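Local coordinates for protein aspartate semialdehyde dehydrogenase (Francisella tularensis subsp. tularensis, PDB 4WOJ) that probably catalyses the NADPH-dependent reductive dephosphorylation of aspartyl phosphate to aspartate semialdehyde, an early step toward lysine, threonine and methionine, at residues S21-M24 with S25-E29; S77-G80 with G81-K85; P119-H122 with D123-N127; E196-L199 with I200-K203; Q240-E243 with E244-A248. All coordinates share one frame; numbering follows the deposited sequence.

Interaction 1 (S21-M24 with S25-E29); sequences SVLM and SRMIE
Leu23 and Met27, one helical turn apart, lie side by side and point the same way, with Leu23 CG 3.9 Å from Met27 SD. The leucine runs with CG anti to its own backbone N (chi1 177°). In Met27, CG stands beside the backbone N (chi1 -71°) and an extended chi2 lays the sulfur alongside the leucine; the bend at chi3 turns only the terminal methyl. Its CG meanwhile rests 3.4 Å from Leu23 O, the carbonyl that takes Met27 N in a 2.8 Å bond. Arg26 CG, set beside the backbone N by chi1, sits 3.2 Å from Val22 O; bends at chi2 and chi3 then carry the guanidinium away from the turn. NH1 makes a weak salt bridge of 3.4 Å to Glu29 OE1, and NH2 pairs with Glu359. Ile28 brings CG1 to 3.4 Å from Met24 O, the oxygen that accepts Ile28 N in a straight bond. Helix 18-30 is the crossover of the beta-alpha-beta unit formed with strands 8-13 and 36-42 in the NAD-binding domain. Helix 354-369 covers Val22, Leu23 and Met27, and Leu199 of the second subunit reaches Ser21 and Val22. The chemistry is therefore divided: thioether and branched carbons pack against the C-terminal helix, while the arginine, shared between two glutamates, adds a charged link between the same two helices.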
loop_
_atom_site.group_PDB
_atom_site.type_symbol
_atom_site.label_atom_id
_atom_site.label_comp_id
_atom_site.label_asym_id
_atom_site.label_seq_id
_atom_site.Cartn_x
_atom_site.Cartn_y
_atom_site.Cartn_z
ATOM N N SER B 21 23.600 -4.663 -12.027
ATOM C CA SER B 21 23.790 -3.569 -12.992
ATOM C C SER B 21 23.789 -2.232 -12.292
ATOM O O SER B 21 24.503 -1.301 -12.662
ATOM C CB SER B 21 22.686 -3.544 -14.040
ATOM O OG SER B 21 22.176 -4.830 -14.232
ATOM N N VAL B 22 22.949 -2.122 -11.271
ATOM C CA VAL B 22 22.838 -0.867 -10.571
ATOM C C VAL B 22 24.149 -0.621 -9.815
ATOM O O VAL B 22 24.637 0.505 -9.751
ATOM C CB VAL B 22 21.590 -0.859 -9.704
ATOM C CG1 VAL B 22 21.591 0.355 -8.780
ATOM C CG2 VAL B 22 20.359 -0.852 -10.619
ATOM N N LEU B 23 24.767 -1.698 -9.350
ATOM C CA LEU B 23 26.053 -1.610 -8.678
ATOM C C LEU B 23 27.155 -1.190 -9.634
ATOM O O LEU B 23 27.890 -0.253 -9.355
ATOM C CB LEU B 23 26.396 -2.951 -8.041
ATOM C CG LEU B 23 27.745 -3.000 -7.364
ATOM C CD1 LEU B 23 27.736 -2.116 -6.153
ATOM C CD2 LEU B 23 28.132 -4.433 -7.006
ATOM N N MET B 24 27.254 -1.881 -10.770
ATOM C CA MET B 24 28.191 -1.505 -11.825
ATOM C C MET B 24 28.021 -0.059 -12.151
ATOM O O MET B 24 28.972 0.708 -12.144
ATOM C CB MET B 24 27.937 -2.284 -13.108
ATOM C CG MET B 24 28.234 -3.765 -13.037
ATOM S SD MET B 24 29.857 -4.072 -12.375
ATOM C CE MET B 24 29.404 -4.707 -10.754
ATOM N N SER B 25 26.799 0.343 -12.443
ATOM C CA SER B 25 26.598 1.738 -12.808
ATOM C C SER B 25 27.060 2.690 -11.737
ATOM O O SER B 25 27.529 3.777 -12.017
ATOM C CB SER B 25 25.148 2.019 -13.089
ATOM O OG SER B 25 24.908 3.418 -12.908
ATOM N N ARG B 26 26.895 2.300 -10.478
ATOM C CA ARG B 26 27.199 3.209 -9.380
ATOM C C ARG B 26 28.699 3.271 -9.175
ATOM O O ARG B 26 29.263 4.321 -8.801
ATOM C CB ARG B 26 26.462 2.786 -8.101
ATOM C CG ARG B 26 25.004 3.227 -8.110
ATOM C CD ARG B 26 24.880 4.740 -7.954
ATOM N NE ARG B 26 25.485 5.201 -6.697
ATOM C CZ ARG B 26 26.000 6.412 -6.494
ATOM N NH1 ARG B 26 25.994 7.322 -7.466
ATOM N NH2 ARG B 26 26.509 6.726 -5.310
ATOM N N MET B 27 29.348 2.150 -9.465
ATOM C CA MET B 27 30.804 2.110 -9.453
ATOM C C MET B 27 31.459 2.922 -10.575
ATOM O O MET B 27 32.409 3.665 -10.325
ATOM C CB MET B 27 31.290 0.675 -9.425
ATOM C CG MET B 27 31.012 0.054 -8.053
ATOM S SD MET B 27 31.426 -1.687 -7.936
ATOM C CE MET B 27 33.208 -1.600 -7.746
ATOM N N ILE B 28 30.937 2.826 -11.794
ATOM C CA ILE B 28 31.499 3.618 -12.899
ATOM C C ILE B 28 31.461 5.093 -12.492
ATOM O O ILE B 28 32.473 5.799 -12.481
ATOM C CB ILE B 28 30.669 3.436 -14.173
ATOM C CG1 ILE B 28 30.760 2.010 -14.708
ATOM C CG2 ILE B 28 31.075 4.440 -15.213
ATOM C CD1 ILE B 28 32.138 1.580 -15.129
ATOM N N GLU B 29 30.256 5.527 -12.153
ATOM C CA GLU B 29 29.932 6.916 -11.745
ATOM C C GLU B 29 30.837 7.471 -10.630
ATOM O O GLU B 29 31.148 8.664 -10.616
ATOM C CB GLU B 29 28.470 6.890 -11.278
ATOM C CG GLU B 29 27.707 8.188 -11.197
ATOM C CD GLU B 29 26.225 7.939 -10.930
ATOM O OE1 GLU B 29 25.822 6.739 -10.848
ATOM O OE2 GLU B 29 25.460 8.942 -10.814
#

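Interaction 2 (S77-G80 with G81-K85); sequences SCQG and GEYTK
Gly80 O, at the N-cap position of helix 81-93, receives Thr84 N at 3.0 Å, the first full turn of the helix; Tyr83 N reaches the same oxygen in a weak bond of 3.4 Å. Gly80 adopts phi 136° and psi 169°, a conformation in which any CB would collide with the carbonyl oxygen of the residue before, so that only glycine fits comfortably. Just before it, Ser77 OG accepts Gln79 N at 3.0 Å, an ST turn that bends the chain as it leaves strand 74-77. This is the link from a central strand of the parallel Rossmann-type sheet to the following helix in the NAD-binding domain. Across the turn the aliphatic part of Gln79 crosses Tyr83 at about a right angle, with its CG 3.3 Å from both CB and CG of the tyrosine. In Gln79, chi1 sets CG anti to the backbone N and brings the CB-CG bond to the root of the ring; the bend at chi2 turns the amide, its plane 60° from the ring plane. Ser77 OG approaches the ring obliquely, 3.9 Å from Tyr83 CD2. Farther out, Tyr83 OH bonds to Ala63 O, and Tyr64 packs edge-to-face with the tyrosine. Thr84 OG1 lies 3.0 Å from Gly80 O, but Asp102 on the neighbouring strand 99-102 competes for its single proton.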
loop_
_atom_site.group_PDB
_atom_site.type_symbol
_atom_site.label_atom_id
_atom_site.label_comp_id
_atom_site.label_asym_id
_atom_site.label_seq_id
_atom_site.Cartn_x
_atom_site.Cartn_y
_atom_site.Cartn_z
ATOM N N SER B 77 29.059 -10.547 -4.080
ATOM C CA SER B 77 27.990 -11.334 -4.725
ATOM C C SER B 77 26.636 -10.641 -4.661
ATOM O O SER B 77 26.196 -10.247 -3.601
ATOM C CB SER B 77 27.872 -12.727 -4.097
ATOM O OG SER B 77 26.889 -13.485 -4.786
ATOM N N CYS B 78 26.013 -10.493 -5.823
ATOM C CA CYS B 78 24.608 -10.177 -5.935
ATOM C C CYS B 78 23.883 -11.403 -6.491
ATOM O O CYS B 78 22.782 -11.299 -7.042
ATOM C CB CYS B 78 24.402 -9.004 -6.889
ATOM S SG CYS B 78 25.290 -7.523 -6.415
ATOM N N GLN B 79 24.495 -12.566 -6.333
ATOM C CA GLN B 79 24.027 -13.747 -7.036
ATOM C C GLN B 79 22.745 -14.280 -6.434
ATOM O O GLN B 79 21.793 -14.573 -7.153
ATOM C CB GLN B 79 25.104 -14.837 -7.052
ATOM C CG GLN B 79 24.826 -15.980 -8.029
ATOM C CD GLN B 79 24.558 -15.492 -9.426
ATOM O OE1 GLN B 79 25.399 -14.845 -10.032
ATOM N NE2 GLN B 79 23.382 -15.791 -9.944
ATOM N N GLY B 80 22.731 -14.407 -5.113
ATOM C CA GLY B 80 21.601 -14.996 -4.403
ATOM C C GLY B 80 22.062 -15.960 -3.331
ATOM O O GLY B 80 23.239 -16.322 -3.257
ATOM N N GLY B 81 21.111 -16.362 -2.491
ATOM C CA GLY B 81 21.344 -17.291 -1.404
ATOM C C GLY B 81 21.620 -18.723 -1.827
ATOM O O GLY B 81 22.376 -19.425 -1.150
ATOM N N GLU B 82 21.033 -19.173 -2.936
ATOM C CA GLU B 82 21.360 -20.535 -3.458
ATOM C C GLU B 82 22.847 -20.626 -3.778
ATOM O O GLU B 82 23.486 -21.653 -3.551
ATOM C CB GLU B 82 20.549 -20.924 -4.704
ATOM C CG GLU B 82 19.047 -21.089 -4.480
ATOM C CD GLU B 82 18.429 -22.140 -5.405
ATOM O OE1 GLU B 82 18.082 -21.793 -6.559
ATOM O OE2 GLU B 82 18.300 -23.320 -4.985
ATOM N N TYR B 83 23.389 -19.530 -4.287
ATOM C CA TYR B 83 24.786 -19.463 -4.683
ATOM C C TYR B 83 25.662 -19.282 -3.483
ATOM O O TYR B 83 26.730 -19.862 -3.398
ATOM C CB TYR B 83 25.016 -18.311 -5.663
ATOM C CG TYR B 83 26.468 -18.156 -6.100
ATOM C CD1 TYR B 83 26.969 -18.862 -7.179
ATOM C CD2 TYR B 83 27.329 -17.285 -5.440
ATOM C CE1 TYR B 83 28.285 -18.706 -7.589
ATOM C CE2 TYR B 83 28.647 -17.130 -5.835
ATOM C CZ TYR B 83 29.122 -17.838 -6.906
ATOM O OH TYR B 83 30.431 -17.683 -7.320
ATOM N N THR B 84 25.241 -18.451 -2.554
ATOM C CA THR B 84 26.021 -18.282 -1.337
ATOM C C THR B 84 26.064 -19.601 -0.593
ATOM O O THR B 84 27.063 -19.948 0.014
ATOM C CB THR B 84 25.421 -17.210 -0.423
ATOM O OG1 THR B 84 25.291 -15.989 -1.160
ATOM C CG2 THR B 84 26.303 -16.988 0.799
ATOM N N LYS B 85 24.957 -20.326 -0.656
ATOM C CA LYS B 85 24.850 -21.621 -0.007
ATOM C C LYS B 85 25.731 -22.685 -0.605
ATOM O O LYS B 85 26.347 -23.471 0.111
ATOM C CB LYS B 85 23.415 -22.094 -0.023
ATOM C CG LYS B 85 22.778 -21.917 1.337
ATOM C CD LYS B 85 21.492 -22.715 1.423
ATOM C CE LYS B 85 20.281 -21.790 1.364
ATOM N NZ LYS B 85 19.241 -22.305 0.436
#

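Interaction 3 (P119-H122 with D123-N127); sequences PLNH and DQIIN
The His122 imidazole meets Ile126 obliquely: Ile126 CD1 lies 3.5 Å from CD2 and 3.6 Å from NE2 of the ring. The histidine projects with CG anti to the backbone N (chi1 -162°), whereas Ile126 sends CG1 to the side of its own N, and an extended chi2 then carries the terminal methyl to the CD2-NE2 bond. The second flat group, the Asn121 amide, has Ile125 CD1 3.5 Å from its OD1. Both polar atoms are bonded to the chain just before: ND2 donates to Leu115 O and OD1 accepts from Leu117 N, fixing the rotation of this buried amide. Gln124 reaches back along the helix, its NE2 3.6 Å from Asn121 CB, and the same nitrogen bonds to Ile254 O. Helix 118-130 crosses between strands 113-116 and 135-138, a beta-alpha-beta unit at one margin of the Rossmann-type sheet, and helix 354-369 packs on His122 and Ile125. The helix is kinked here: Asp123 N and Gln124 N miss the usual bond four residues back. Gln124 N turns instead to Asn121 O, at 3.1 Å from well above the carbonyl plane, 63° out of it, while Ile125 N reaches the same oxygen in the plane at 3.2 Å. One residue on, Ile126 N meets His122 O at 3.1 Å with an N-H...O angle of 171°, and the regular helical pattern resumes.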
loop_
_atom_site.group_PDB
_atom_site.type_symbol
_atom_site.label_atom_id
_atom_site.label_comp_id
_atom_site.label_asym_id
_atom_site.label_seq_id
_atom_site.Cartn_x
_atom_site.Cartn_y
_atom_site.Cartn_z
ATOM N N PRO B 119 25.928 4.637 6.902
ATOM C CA PRO B 119 25.479 5.883 7.541
ATOM C C PRO B 119 24.936 5.664 8.960
ATOM O O PRO B 119 24.638 6.624 9.664
ATOM C CB PRO B 119 24.366 6.367 6.608
ATOM C CG PRO B 119 24.700 5.756 5.309
ATOM C CD PRO B 119 25.170 4.382 5.673
ATOM N N LEU B 120 24.768 4.407 9.361
ATOM C CA LEU B 120 24.310 4.100 10.740
ATOM C C LEU B 120 25.307 3.307 11.585
ATOM O O LEU B 120 25.335 3.453 12.793
ATOM C CB LEU B 120 22.948 3.385 10.691
ATOM C CG LEU B 120 21.736 4.326 10.618
ATOM C CD1 LEU B 120 20.472 3.535 10.394
ATOM C CD2 LEU B 120 21.611 5.130 11.906
ATOM N N ASN B 121 26.120 2.464 10.964
ATOM C CA ASN B 121 26.999 1.589 11.724
ATOM C C ASN B 121 28.363 1.525 11.110
ATOM O O ASN B 121 29.020 0.490 11.143
ATOM C CB ASN B 121 26.444 0.175 11.793
ATOM C CG ASN B 121 26.419 -0.506 10.437
ATOM O OD1 ASN B 121 26.521 0.140 9.403
ATOM N ND2 ASN B 121 26.282 -1.814 10.440
ATOM N N HIS B 122 28.813 2.626 10.543
ATOM C CA HIS B 122 30.160 2.664 10.034
ATOM C C HIS B 122 31.212 2.280 11.108
ATOM O O HIS B 122 32.107 1.442 10.855
ATOM C CB HIS B 122 30.457 4.054 9.552
ATOM C CG HIS B 122 31.629 4.129 8.641
ATOM N ND1 HIS B 122 31.685 5.017 7.590
ATOM C CD2 HIS B 122 32.795 3.442 8.618
ATOM C CE1 HIS B 122 32.844 4.888 6.970
ATOM N NE2 HIS B 122 33.541 3.948 7.580
ATOM N N ASP B 123 31.096 2.883 12.291
ATOM C CA ASP B 123 32.056 2.599 13.398
ATOM C C ASP B 123 32.217 1.109 13.708
ATOM O O ASP B 123 33.276 0.646 14.122
ATOM C CB ASP B 123 31.732 3.374 14.668
ATOM C CG ASP B 123 30.228 3.449 14.989
ATOM O OD1 ASP B 123 29.399 2.605 14.568
ATOM O OD2 ASP B 123 29.875 4.421 15.689
ATOM N N GLN B 124 31.196 0.351 13.381
ATOM C CA GLN B 124 31.178 -1.062 13.681
ATOM C C GLN B 124 31.760 -1.850 12.584
ATOM O O GLN B 124 32.323 -2.901 12.841
ATOM C CB GLN B 124 29.762 -1.578 13.846
ATOM C CG GLN B 124 29.008 -1.050 15.079
ATOM C CD GLN B 124 27.639 -1.711 15.161
ATOM O OE1 GLN B 124 27.517 -2.975 15.139
ATOM N NE2 GLN B 124 26.583 -0.870 15.191
ATOM N N ILE B 125 31.552 -1.413 11.342
ATOM C CA ILE B 125 32.161 -2.102 10.219
ATOM C C ILE B 125 33.667 -2.050 10.457
ATOM O O ILE B 125 34.372 -3.039 10.347
ATOM C CB ILE B 125 31.756 -1.473 8.864
ATOM C CG1 ILE B 125 30.299 -1.796 8.545
ATOM C CG2 ILE B 125 32.583 -2.021 7.729
ATOM C CD1 ILE B 125 29.553 -0.660 7.896
ATOM N N ILE B 126 34.148 -0.881 10.806
ATOM C CA ILE B 126 35.563 -0.691 11.021
ATOM C C ILE B 126 36.071 -1.580 12.138
ATOM O O ILE B 126 37.137 -2.174 12.026
ATOM C CB ILE B 126 35.875 0.784 11.302
ATOM C CG1 ILE B 126 35.980 1.510 9.966
ATOM C CG2 ILE B 126 37.193 0.936 12.023
ATOM C CD1 ILE B 126 35.961 3.018 10.116
ATOM N N ASN B 127 35.309 -1.673 13.212
ATOM C CA ASN B 127 35.693 -2.509 14.344
ATOM C C ASN B 127 35.756 -3.990 13.964
ATOM O O ASN B 127 36.561 -4.743 14.493
ATOM C CB ASN B 127 34.687 -2.349 15.468
ATOM C CG ASN B 127 35.178 -2.929 16.762
ATOM O OD1 ASN B 127 36.376 -3.057 16.985
ATOM N ND2 ASN B 127 34.259 -3.292 17.620
#

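Interaction 4 (E196-L199 with I200-K203); sequences EDIL and IREK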
loop_
_atom_site.group_PDB
_atom_site.type_symbol
_atom_site.label_atom_id
_atom_site.label_comp_id
_atom_site.label_asym_id
_atom_site.label_seq_id
_atom_site.Cartn_x
_atom_site.Cartn_y
_atom_site.Cartn_z
ATOM N N GLU B 196 -16.800 -0.184 -23.798
ATOM C CA GLU B 196 -17.607 -0.958 -22.859
ATOM C C GLU B 196 -17.876 -0.156 -21.560
ATOM O O GLU B 196 -17.140 0.767 -21.212
ATOM C CB GLU B 196 -16.947 -2.323 -22.611
ATOM C CG GLU B 196 -17.778 -3.330 -21.819
ATOM C CD GLU B 196 -19.150 -3.599 -22.417
ATOM O OE1 GLU B 196 -20.165 -3.112 -21.842
ATOM O OE2 GLU B 196 -19.201 -4.297 -23.456
ATOM N N ASP B 197 -18.972 -0.466 -20.887
ATOM C CA ASP B 197 -19.310 0.194 -19.612
ATOM C C ASP B 197 -18.207 -0.043 -18.566
ATOM O O ASP B 197 -17.677 -1.164 -18.415
ATOM C CB ASP B 197 -20.645 -0.338 -19.065
ATOM C CG ASP B 197 -21.890 0.343 -19.694
ATOM O OD1 ASP B 197 -21.781 1.473 -20.236
ATOM O OD2 ASP B 197 -22.988 -0.267 -19.631
ATOM N N ILE B 198 -17.885 1.008 -17.822
ATOM C CA ILE B 198 -16.763 0.979 -16.855
ATOM C C ILE B 198 -16.767 -0.192 -15.853
ATOM O O ILE B 198 -15.707 -0.796 -15.604
ATOM C CB ILE B 198 -16.628 2.325 -16.091
ATOM C CG1 ILE B 198 -15.256 2.432 -15.407
ATOM C CG2 ILE B 198 -17.773 2.514 -15.115
ATOM C CD1 ILE B 198 -14.091 2.326 -16.374
ATOM N N LEU B 199 -17.929 -0.535 -15.298
ATOM C CA LEU B 199 -17.967 -1.641 -14.307
ATOM C C LEU B 199 -17.833 -2.986 -14.985
ATOM O O LEU B 199 -17.335 -3.945 -14.403
ATOM C CB LEU B 199 -19.218 -1.607 -13.430
ATOM C CG LEU B 199 -19.417 -0.348 -12.587
ATOM C CD1 LEU B 199 -20.665 -0.474 -11.719
ATOM C CD2 LEU B 199 -18.200 -0.141 -11.712
ATOM N N ILE B 200 -18.236 -3.045 -16.240
ATOM C CA ILE B 200 -18.076 -4.274 -17.015
ATOM C C ILE B 200 -16.603 -4.482 -17.393
ATOM O O ILE B 200 -16.084 -5.622 -17.423
ATOM C CB ILE B 200 -19.063 -4.292 -18.205
ATOM C CG1 ILE B 200 -20.480 -4.478 -17.636
ATOM C CG2 ILE B 200 -18.639 -5.332 -19.249
ATOM C CD1 ILE B 200 -21.589 -4.561 -18.657
ATOM N N ARG B 201 -15.914 -3.385 -17.670
ATOM C CA ARG B 201 -14.486 -3.483 -17.984
ATOM C C ARG B 201 -13.714 -4.032 -16.806
ATOM O O ARG B 201 -12.862 -4.911 -16.945
ATOM C CB ARG B 201 -13.928 -2.136 -18.387
ATOM C CG ARG B 201 -14.457 -1.595 -19.715
ATOM C CD ARG B 201 -14.247 -0.085 -19.839
ATOM N NE ARG B 201 -12.849 0.231 -19.936
ATOM C CZ ARG B 201 -12.348 1.455 -20.037
ATOM N NH1 ARG B 201 -13.138 2.506 -20.018
ATOM N NH2 ARG B 201 -11.015 1.620 -20.065
ATOM N N GLU B 202 -14.032 -3.498 -15.634
ATOM C CA GLU B 202 -13.383 -3.885 -14.379
ATOM C C GLU B 202 -13.596 -5.387 -14.210
ATOM O O GLU B 202 -12.652 -6.137 -13.916
ATOM C CB GLU B 202 -13.933 -3.054 -13.200
ATOM C CG GLU B 202 -13.391 -3.426 -11.827
ATOM C CD GLU B 202 -13.809 -4.843 -11.434
ATOM O OE1 GLU B 202 -12.942 -5.688 -11.103
ATOM O OE2 GLU B 202 -15.018 -5.136 -11.564
ATOM N N LYS B 203 -14.821 -5.818 -14.437
ATOM C CA LYS B 203 -15.163 -7.234 -14.334
ATOM C C LYS B 203 -14.372 -8.114 -15.271
ATOM O O LYS B 203 -13.861 -9.175 -14.861
ATOM C CB LYS B 203 -16.643 -7.415 -14.624
ATOM C CG LYS B 203 -17.100 -8.849 -14.461
ATOM C CD LYS B 203 -18.591 -9.007 -14.739
ATOM C CE LYS B 203 -18.904 -10.473 -15.083
ATOM N NZ LYS B 203 -18.544 -11.426 -13.984
#
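Glu196 and Ile200 meet at the first turn of helix 198-209, a local contact at a helix N-terminus, in a part of the dimerisation domain that extends far from the centre of the chain. Glu196 CG touches Ile200 CG2 at 3.4 Å as the two side chains cross at a slant. The glutamate leaves with CG anti to its backbone N and bends at chi2 (55°), which curls the carboxylate back: OE1 accepts Asp197 N at 3.1 Å on its anti side, 35° out of the carboxylate plane, while its hydrocarbon part faces the isoleucine. Asp197 holds the N-cap position, but its side chain makes no capping bond. Its backbone O instead takes Arg201 N at 2.9 Å, the donor lying close to the line of the C=O bond, together with a weak bond from Ile200 N. The turn projects to the second subunit, where Met18 packs on Ile198 and Leu199, so this helix end is part of the homodimer contact. Arg201 runs along the first residues, its CD 3.3 Å from Glu196 O, then turns at chi3 (67°). Ile198 CD1 covers one face of its guanidinium, 3.8 Å from NH1. The charged end is drawn onward by Asp192, which forms a salt bridge with NH2, and Leu182 of the second subunit also packs on this arginine. One position later, Glu202 pairs with Arg206, a helical turn farther along.

Interaction 5 (Q240-E243 with E244-A248); sequences QTKE and EYKAA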
loop_
_atom_site.group_PDB
_atom_site.type_symbol
_atom_site.label_atom_id
_atom_site.label_comp_id
_atom_site.label_asym_id
_atom_site.label_seq_id
_atom_site.Cartn_x
_atom_site.Cartn_y
_atom_site.Cartn_z
ATOM N N GLN B 240 4.179 -14.097 11.262
ATOM C CA GLN B 240 4.854 -13.207 10.316
ATOM C C GLN B 240 5.280 -13.956 9.070
ATOM O O GLN B 240 5.395 -15.185 9.090
ATOM C CB GLN B 240 6.109 -12.618 10.948
ATOM C CG GLN B 240 5.870 -11.799 12.202
ATOM C CD GLN B 240 7.149 -11.505 12.951
ATOM O OE1 GLN B 240 7.801 -12.425 13.460
ATOM N NE2 GLN B 240 7.526 -10.227 13.018
ATOM N N THR B 241 5.494 -13.230 7.978
ATOM C CA THR B 241 6.259 -13.795 6.886
ATOM C C THR B 241 7.720 -13.593 7.260
ATOM O O THR B 241 8.045 -12.870 8.222
ATOM C CB THR B 241 5.976 -13.149 5.518
ATOM O OG1 THR B 241 6.337 -11.769 5.529
ATOM C CG2 THR B 241 4.528 -13.241 5.188
ATOM N N LYS B 242 8.607 -14.243 6.519
ATOM C CA LYS B 242 10.037 -14.112 6.793
ATOM C C LYS B 242 10.454 -12.665 6.520
ATOM O O LYS B 242 11.269 -12.098 7.267
ATOM C CB LYS B 242 10.875 -15.111 6.001
ATOM C CG LYS B 242 12.240 -15.414 6.623
ATOM C CD LYS B 242 12.723 -16.813 6.238
ATOM C CE LYS B 242 13.451 -16.851 4.891
ATOM N NZ LYS B 242 14.935 -16.886 5.076
ATOM N N GLU B 243 9.841 -12.070 5.489
ATOM C CA GLU B 243 10.054 -10.660 5.144
ATOM C C GLU B 243 9.868 -9.717 6.305
ATOM O O GLU B 243 10.642 -8.771 6.469
ATOM C CB GLU B 243 9.095 -10.238 4.025
ATOM C CG GLU B 243 9.434 -8.894 3.368
ATOM C CD GLU B 243 10.756 -8.916 2.621
ATOM O OE1 GLU B 243 11.351 -10.006 2.470
ATOM O OE2 GLU B 243 11.194 -7.834 2.148
ATOM N N GLU B 244 8.835 -10.001 7.102
ATOM C CA GLU B 244 8.411 -9.190 8.262
ATOM C C GLU B 244 9.256 -9.425 9.534
ATOM O O GLU B 244 9.605 -8.488 10.238
ATOM C CB GLU B 244 6.936 -9.483 8.571
ATOM C CG GLU B 244 5.995 -9.088 7.438
ATOM C CD GLU B 244 4.638 -9.784 7.461
ATOM O OE1 GLU B 244 4.405 -10.717 8.268
ATOM O OE2 GLU B 244 3.783 -9.393 6.650
ATOM N N TYR B 245 9.579 -10.678 9.821
ATOM C CA TYR B 245 10.469 -11.005 10.938
ATOM C C TYR B 245 11.892 -10.390 10.723
ATOM O O TYR B 245 12.571 -10.064 11.682
ATOM C CB TYR B 245 10.526 -12.549 11.134
ATOM C CG TYR B 245 11.836 -13.059 11.694
ATOM C CD1 TYR B 245 12.004 -13.279 13.057
ATOM C CD2 TYR B 245 12.924 -13.297 10.846
ATOM C CE1 TYR B 245 13.222 -13.729 13.543
ATOM C CE2 TYR B 245 14.148 -13.745 11.320
ATOM C CZ TYR B 245 14.296 -13.959 12.662
ATOM O OH TYR B 245 15.528 -14.401 13.095
ATOM N N LYS B 246 12.359 -10.313 9.472
ATOM C CA LYS B 246 13.671 -9.722 9.168
ATOM C C LYS B 246 13.809 -8.329 9.734
ATOM O O LYS B 246 14.888 -7.920 10.144
ATOM C CB LYS B 246 13.900 -9.556 7.659
ATOM C CG LYS B 246 14.156 -10.837 6.898
ATOM C CD LYS B 246 14.548 -10.572 5.452
ATOM C CE LYS B 246 14.618 -11.863 4.631
ATOM N NZ LYS B 246 13.328 -12.166 3.924
ATOM N N ALA B 247 12.729 -7.567 9.676
ATOM C CA ALA B 247 12.797 -6.197 10.105
ATOM C C ALA B 247 13.417 -6.036 11.501
ATOM O O ALA B 247 14.456 -5.415 11.630
ATOM C CB ALA B 247 11.440 -5.518 10.016
ATOM N N ALA B 248 12.833 -6.622 12.532
ATOM C CA ALA B 248 13.237 -6.261 13.905
ATOM C C ALA B 248 14.664 -6.678 14.201
ATOM O O ALA B 248 15.440 -5.920 14.736
ATOM C CB ALA B 248 12.281 -6.833 14.917
HETATM O O HOH W 1 3.966 -10.239 4.087
#
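Glu244 OE1 accepts Thr241 N at 2.8 Å in a nearly straight bond, the donor standing above the carboxylate plane, 54° out of it. In return Thr241 OG1 receives Glu244 N in a weak 3.4 Å bond. Glu244 turns CG toward the side of its backbone N (chi1 -63°) and then extends, which swings the carboxylate back over the threonine. A water molecule bridges the pair, taking a bond from Thr241 OG1 and donating one of 2.7 Å to Glu244 OE2. Thr241 O also takes Tyr245 N at 3.1 Å and begins the helical ladder. On the adjacent side, Gln240 OE1 lies at the edge of the Tyr245 ring, 3.6 Å from CB, with amide and ring planes 87° apart; that oxygen is held by Ser238. Glu243 OE1 forms a weak salt bridge of 3.3 Å with Lys246 NZ, whose chain is extended until a final bend at chi4. In the next shell, Asn140 bonds to Glu243 OE2 and Cys267 N to Glu244 OE2, while Arg333 and Lys335 of the second subunit form salt bridges with Glu244 OE1. Between side chains, Glu243 lies about 5 Å from Cys141, the predicted acyl-thioester residue, and about 6 Å from His276, the predicted proton acceptor. The reciprocal Thr241-Glu244 bonding is a capping box, here opening helix 242-255 at the subunit interface beside the probable active site.

All five contacts are local, each within a helix or at its start, yet their settings differ. Interactions 1, 2 and 3 belong to the NAD-binding domain; only 1 and 2 touch, through Leu23 CD2 and Cys78 SG at 4.2 Å. Interactions 1 and 3 lie within crossover helices, and both pack on helix 354-369. Interactions 2, 4 and 5 open helices in three ways: a glycine carbonyl at the N-cap, an aspartate whose side chain does not cap, and a full capping box. Interaction 5 is the buried one, rich in charge; interaction 4 is remote, about 38 Å from it between centres. Interactions 1, 4 and 5 all reach the second subunit.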